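Local coordinates for peptidoglycan glycosyltransferase (Burkholderia ambifaria, PDB 5UY7), which belongs to the penicillin-binding proteins and carries a domain of the beta-lactamase-like fold, in which helices pack on both faces of an antiparallel sheet, at residues A225-V230 with I492-S497; A451-Y456 with P514-I519. All coordinates share one frame; numbering follows the deposited sequence.

Contact 1 of 2, residues A225-V230 with I492-S497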
loop_
_atom_site.group_PDB
_atom_site.type_symbol
_atom_site.label_atom_id
_atom_site.label_comp_id
_atom_site.label_asym_id
_atom_site.label_seq_id
_atom_site.Cartn_x
_atom_site.Cartn_y
_atom_site.Cartn_z
ATOM N N ALA A 225 3.092 -8.424 -9.729
ATOM C CA ALA A 225 4.048 -8.050 -8.691
ATOM C C ALA A 225 5.001 -7.004 -9.234
ATOM O O ALA A 225 5.422 -7.086 -10.390
ATOM C CB ALA A 225 4.846 -9.264 -8.210
ATOM N N MET A 226 5.360 -6.026 -8.401
ATOM C CA MET A 226 6.417 -5.126 -8.824
ATOM C C MET A 226 7.259 -4.744 -7.621
ATOM O O MET A 226 6.804 -4.782 -6.473
ATOM C CB MET A 226 5.891 -3.879 -9.564
ATOM C CG MET A 226 5.070 -2.897 -8.782
ATOM S SD MET A 226 4.485 -1.552 -9.862
ATOM C CE MET A 226 5.894 -0.463 -9.946
ATOM N N VAL A 227 8.513 -4.423 -7.906
ATOM C CA VAL A 227 9.498 -4.058 -6.896
ATOM C C VAL A 227 10.114 -2.739 -7.326
ATOM O O VAL A 227 10.538 -2.597 -8.480
ATOM C CB VAL A 227 10.581 -5.142 -6.742
ATOM C CG1 VAL A 227 11.578 -4.751 -5.640
ATOM C CG2 VAL A 227 9.955 -6.492 -6.417
ATOM N N VAL A 228 10.129 -1.763 -6.419
ATOM C CA VAL A 228 10.634 -0.426 -6.708
ATOM C C VAL A 228 11.801 -0.129 -5.775
ATOM O O VAL A 228 11.704 -0.343 -4.561
ATOM C CB VAL A 228 9.538 0.642 -6.534
ATOM C CG1 VAL A 228 10.107 2.026 -6.851
ATOM C CG2 VAL A 228 8.337 0.338 -7.439
ATOM N N ASP A 229 12.887 0.397 -6.335
ATOM C CA ASP A 229 13.991 0.903 -5.524
ATOM C C ASP A 229 13.600 2.235 -4.885
ATOM O O ASP A 229 13.318 3.211 -5.587
ATOM C CB ASP A 229 15.239 1.062 -6.395
ATOM C CG ASP A 229 16.432 1.595 -5.620
ATOM O OD1 ASP A 229 16.871 0.932 -4.667
ATOM O OD2 ASP A 229 16.945 2.675 -5.969
ATOM N N VAL A 230 13.602 2.278 -3.548
ATOM C CA VAL A 230 13.146 3.466 -2.821
ATOM C C VAL A 230 14.023 4.677 -3.126
ATOM O O VAL A 230 13.526 5.804 -3.257
ATOM C CB VAL A 230 13.101 3.164 -1.308
ATOM C CG1 VAL A 230 12.848 4.426 -0.501
ATOM C CG2 VAL A 230 12.021 2.136 -1.032
ATOM N N ILE A 492 13.377 -1.163 -0.631
ATOM C CA ILE A 492 12.449 -1.503 -1.700
ATOM C C ILE A 492 11.014 -1.325 -1.231
ATOM O O ILE A 492 10.701 -1.409 -0.038
ATOM C CB ILE A 492 12.656 -2.947 -2.208
ATOM C CG1 ILE A 492 12.393 -3.957 -1.080
ATOM C CG2 ILE A 492 14.061 -3.098 -2.803
ATOM C CD1 ILE A 492 12.553 -5.423 -1.530
ATOM N N VAL A 493 10.142 -1.058 -2.193
ATOM C CA VAL A 493 8.705 -1.219 -2.040
ATOM C C VAL A 493 8.312 -2.423 -2.872
ATOM O O VAL A 493 8.784 -2.570 -4.004
ATOM C CB VAL A 493 7.947 0.036 -2.494
ATOM C CG1 VAL A 493 6.480 -0.294 -2.760
ATOM C CG2 VAL A 493 8.073 1.114 -1.432
ATOM N N VAL A 494 7.493 -3.306 -2.300
ATOM C CA VAL A 494 7.007 -4.493 -2.996
ATOM C C VAL A 494 5.491 -4.446 -3.018
ATOM O O VAL A 494 4.856 -4.305 -1.968
ATOM C CB VAL A 494 7.491 -5.790 -2.325
ATOM C CG1 VAL A 494 6.871 -7.012 -3.009
ATOM C CG2 VAL A 494 9.015 -5.862 -2.369
ATOM N N ALA A 495 4.912 -4.605 -4.206
ATOM C CA ALA A 495 3.467 -4.568 -4.386
ATOM C C ALA A 495 3.048 -5.841 -5.096
ATOM O O ALA A 495 3.619 -6.183 -6.134
ATOM C CB ALA A 495 3.041 -3.335 -5.198
ATOM N N VAL A 496 2.062 -6.544 -4.535
ATOM C CA VAL A 496 1.594 -7.796 -5.118
ATOM C C VAL A 496 0.073 -7.790 -5.189
ATOM O O VAL A 496 -0.615 -7.156 -4.380
ATOM C CB VAL A 496 2.086 -9.031 -4.328
ATOM C CG1 VAL A 496 3.611 -9.096 -4.313
ATOM C CG2 VAL A 496 1.532 -9.024 -2.905
ATOM N N SER A 497 -0.453 -8.508 -6.172
ATOM C CA SER A 497 -1.896 -8.687 -6.261
ATOM C C SER A 497 -2.190 -10.047 -6.869
ATOM O O SER A 497 -1.560 -10.441 -7.858
ATOM C CB SER A 497 -2.537 -7.578 -7.091
ATOM O OG SER A 497 -3.933 -7.567 -6.892
#
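Met226 and Val228 face Ala495 and Val493 as the hydrogen-bonded pairs of two antiparallel strands in the central sheet of this beta-lactamase-like domain, the short axes running at 164° to each other. Each pair is closed by two backbone bonds. Met226 N reaches Ala495 O at 2.9 Å, and the return bond from Ala495 N to Met226 O is 3.0 Å long and almost straight, 170° at the hydrogen. Val228 and Val493 exchange an equivalent pair, with Val228 N to Val493 O at 2.9 Å. The carbonyls of Ala495, Met226, Val493 and Val228 each also receive a CA-H from the opposite strand.

Apolar contacts line both faces. With its CG lodged between the backbone N and carbonyl carbon (chi1 66°), Met226 sets CG 4.1 Å from Ala495 CB before the chain bends away; this face meets helix 390-401 through Phe391 and Ala394. On the face that also carries Ala225 and Val494, Val227 CG1 lies 4.0 Å from Ile492 CB, the two branched side chains crossing at a slant beneath helix 509-526. Past the end of the strand, Val230 sets CG2 3.6 Å from Ile492 N and 4.1 Å from Val493 CG2.

The backbone polar groups of Met226, Val228, Val493 and Ala495 are thus paired across this buried seam, leaving apolar side chains against helix 390-401 on one face and helix 509-526 on the other.

Contact 2 of 2, residues A451-Y456 with P514-I519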
loop_
_atom_site.group_PDB
_atom_site.type_symbol
_atom_site.label_atom_id
_atom_site.label_comp_id
_atom_site.label_asym_id
_atom_site.label_seq_id
_atom_site.Cartn_x
_atom_site.Cartn_y
_atom_site.Cartn_z
ATOM N N ALA A 451 2.527 -11.804 6.257
ATOM C CA ALA A 451 3.411 -10.956 5.469
ATOM C C ALA A 451 4.742 -10.702 6.154
ATOM O O ALA A 451 5.609 -10.045 5.569
ATOM C CB ALA A 451 2.727 -9.624 5.153
ATOM N N ALA A 452 4.922 -11.192 7.375
ATOM C CA ALA A 452 6.209 -11.084 8.040
ATOM C C ALA A 452 7.292 -11.778 7.220
ATOM O O ALA A 452 7.035 -12.760 6.519
ATOM C CB ALA A 452 6.147 -11.710 9.429
ATOM N N VAL A 453 8.515 -11.266 7.345
ATOM C CA VAL A 453 9.688 -11.779 6.636
ATOM C C VAL A 453 10.724 -12.212 7.664
ATOM O O VAL A 453 11.345 -11.355 8.312
ATOM C CB VAL A 453 10.271 -10.712 5.690
ATOM C CG1 VAL A 453 11.563 -11.208 5.051
ATOM C CG2 VAL A 453 9.252 -10.295 4.640
ATOM N N PRO A 454 10.944 -13.512 7.851
ATOM C CA PRO A 454 11.927 -13.960 8.847
ATOM C C PRO A 454 13.282 -13.302 8.625
ATOM O O PRO A 454 13.830 -13.314 7.515
ATOM C CB PRO A 454 11.984 -15.476 8.622
ATOM C CG PRO A 454 10.615 -15.808 8.063
ATOM C CD PRO A 454 10.251 -14.634 7.194
ATOM N N GLY A 455 13.804 -12.688 9.690
ATOM C CA GLY A 455 15.103 -12.049 9.652
ATOM C C GLY A 455 15.099 -10.565 9.339
ATOM O O GLY A 455 16.151 -9.925 9.468
ATOM N N TYR A 456 13.970 -9.997 8.924
ATOM C CA TYR A 456 13.946 -8.604 8.490
ATOM C C TYR A 456 12.744 -7.883 9.066
ATOM O O TYR A 456 11.622 -8.391 9.005
ATOM C CB TYR A 456 13.899 -8.503 6.961
ATOM C CG TYR A 456 15.144 -9.024 6.305
ATOM C CD1 TYR A 456 16.249 -8.200 6.129
ATOM C CD2 TYR A 456 15.235 -10.347 5.890
ATOM C CE1 TYR A 456 17.392 -8.667 5.542
ATOM C CE2 TYR A 456 16.392 -10.835 5.300
ATOM C CZ TYR A 456 17.467 -9.984 5.126
ATOM O OH TYR A 456 18.616 -10.451 4.535
ATOM N N PRO A 514 1.885 -13.757 1.938
ATOM C CA PRO A 514 3.039 -14.640 1.711
ATOM C C PRO A 514 3.777 -14.352 0.420
ATOM O O PRO A 514 4.979 -14.624 0.342
ATOM C CB PRO A 514 2.411 -16.038 1.701
ATOM C CG PRO A 514 1.197 -15.881 2.570
ATOM C CD PRO A 514 0.663 -14.534 2.221
ATOM N N VAL A 515 3.091 -13.826 -0.601
ATOM C CA VAL A 515 3.779 -13.449 -1.832
ATOM C C VAL A 515 4.662 -12.233 -1.589
ATOM O O VAL A 515 5.817 -12.181 -2.026
ATOM C CB VAL A 515 2.769 -13.180 -2.961
ATOM C CG1 VAL A 515 3.525 -12.997 -4.284
ATOM C CG2 VAL A 515 1.758 -14.299 -3.054
ATOM N N PHE A 516 4.114 -11.212 -0.921
ATOM C CA PHE A 516 4.939 -10.083 -0.506
ATOM C C PHE A 516 6.148 -10.565 0.287
ATOM O O PHE A 516 7.291 -10.154 0.031
ATOM C CB PHE A 516 4.119 -9.094 0.335
ATOM C CG PHE A 516 4.978 -8.131 1.122
ATOM C CD1 PHE A 516 5.415 -6.943 0.545
ATOM C CD2 PHE A 516 5.382 -8.432 2.424
ATOM C CE1 PHE A 516 6.218 -6.066 1.244
ATOM C CE2 PHE A 516 6.203 -7.553 3.134
ATOM C CZ PHE A 516 6.610 -6.370 2.544
ATOM N N SER A 517 5.906 -11.436 1.267
ATOM C CA SER A 517 6.978 -11.876 2.151
ATOM C C SER A 517 8.077 -12.581 1.372
ATOM O O SER A 517 9.268 -12.322 1.577
ATOM C CB SER A 517 6.424 -12.807 3.226
ATOM O OG SER A 517 7.487 -13.406 3.951
ATOM N N ALA A 518 7.690 -13.490 0.478
ATOM C CA ALA A 518 8.671 -14.238 -0.296
ATOM C C ALA A 518 9.483 -13.311 -1.190
ATOM O O ALA A 518 10.713 -13.397 -1.241
ATOM C CB ALA A 518 7.965 -15.316 -1.123
ATOM N N ILE A 519 8.815 -12.399 -1.895
ATOM C CA ILE A 519 9.545 -11.522 -2.800
ATOM C C ILE A 519 10.439 -10.570 -2.020
ATOM O O ILE A 519 11.596 -10.350 -2.387
ATOM C CB ILE A 519 8.576 -10.767 -3.724
ATOM C CG1 ILE A 519 7.898 -11.760 -4.663
ATOM C CG2 ILE A 519 9.327 -9.662 -4.470
ATOM C CD1 ILE A 519 6.792 -11.145 -5.540
#
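Phe516 turns the CD2-CE2 edge of its ring to the carbonyl O of Ala451, which sits near the ring plane, 3.5 Å from CE2; Ala451 CB lies off that plane, 4.0 Å from CD2. The contact joins helix 509-526, which packs on the central sheet of the domain, to the loop that enters strand 459-466 through a type II beta turn from Val453 to Tyr456. Gly455 holds the third position of that turn with a positive phi of 94°, and Tyr456 N closes it on Val453 O at 3.0 Å.

The helix meets the loop through the adjacent Phe516 and Ser517. Ser517 points at the loop, and a chi1 of 171° swings OG away from the backbone N and toward the loop, where it donates to Ala452 O. Val453 CG2 packs beside that hydroxyl, 3.6 Å from Ser517 OG, and grazes the Phe516 ring at 4.4 Å from CE2. Ala451 O is buried here without a hydrogen-bond partner in the model, the ring edge being a weakly polar neighbour at most. The hydroxyl bond is short, 2.7 Å from Ser517 OG to Ala452 O, and the donor stands 34° out of the carbonyl plane.

How the contacts relate
The two contacts adjoin, their centres 12 Å apart, and helix 509-526 links them. Its residues 514-519 meet the loop 451-456 in contact 2 and also rest on the strands of contact 1: Ile519 CG2 lies 3.8 Å from Val227 CG2, Ile519 CD1 3.8 Å from Ala225 CB, and Phe516 CD1 3.7 Å from Val494 O. Along the chain the segments alternate, so the two contacts cross. Loop 451-456 leads into edge strand 459-466, where Lys461 belongs to a K(T/S)G-type pattern; with Ser270 and Lys273 of an SxxK pattern it is consistent with the active site usual in this family.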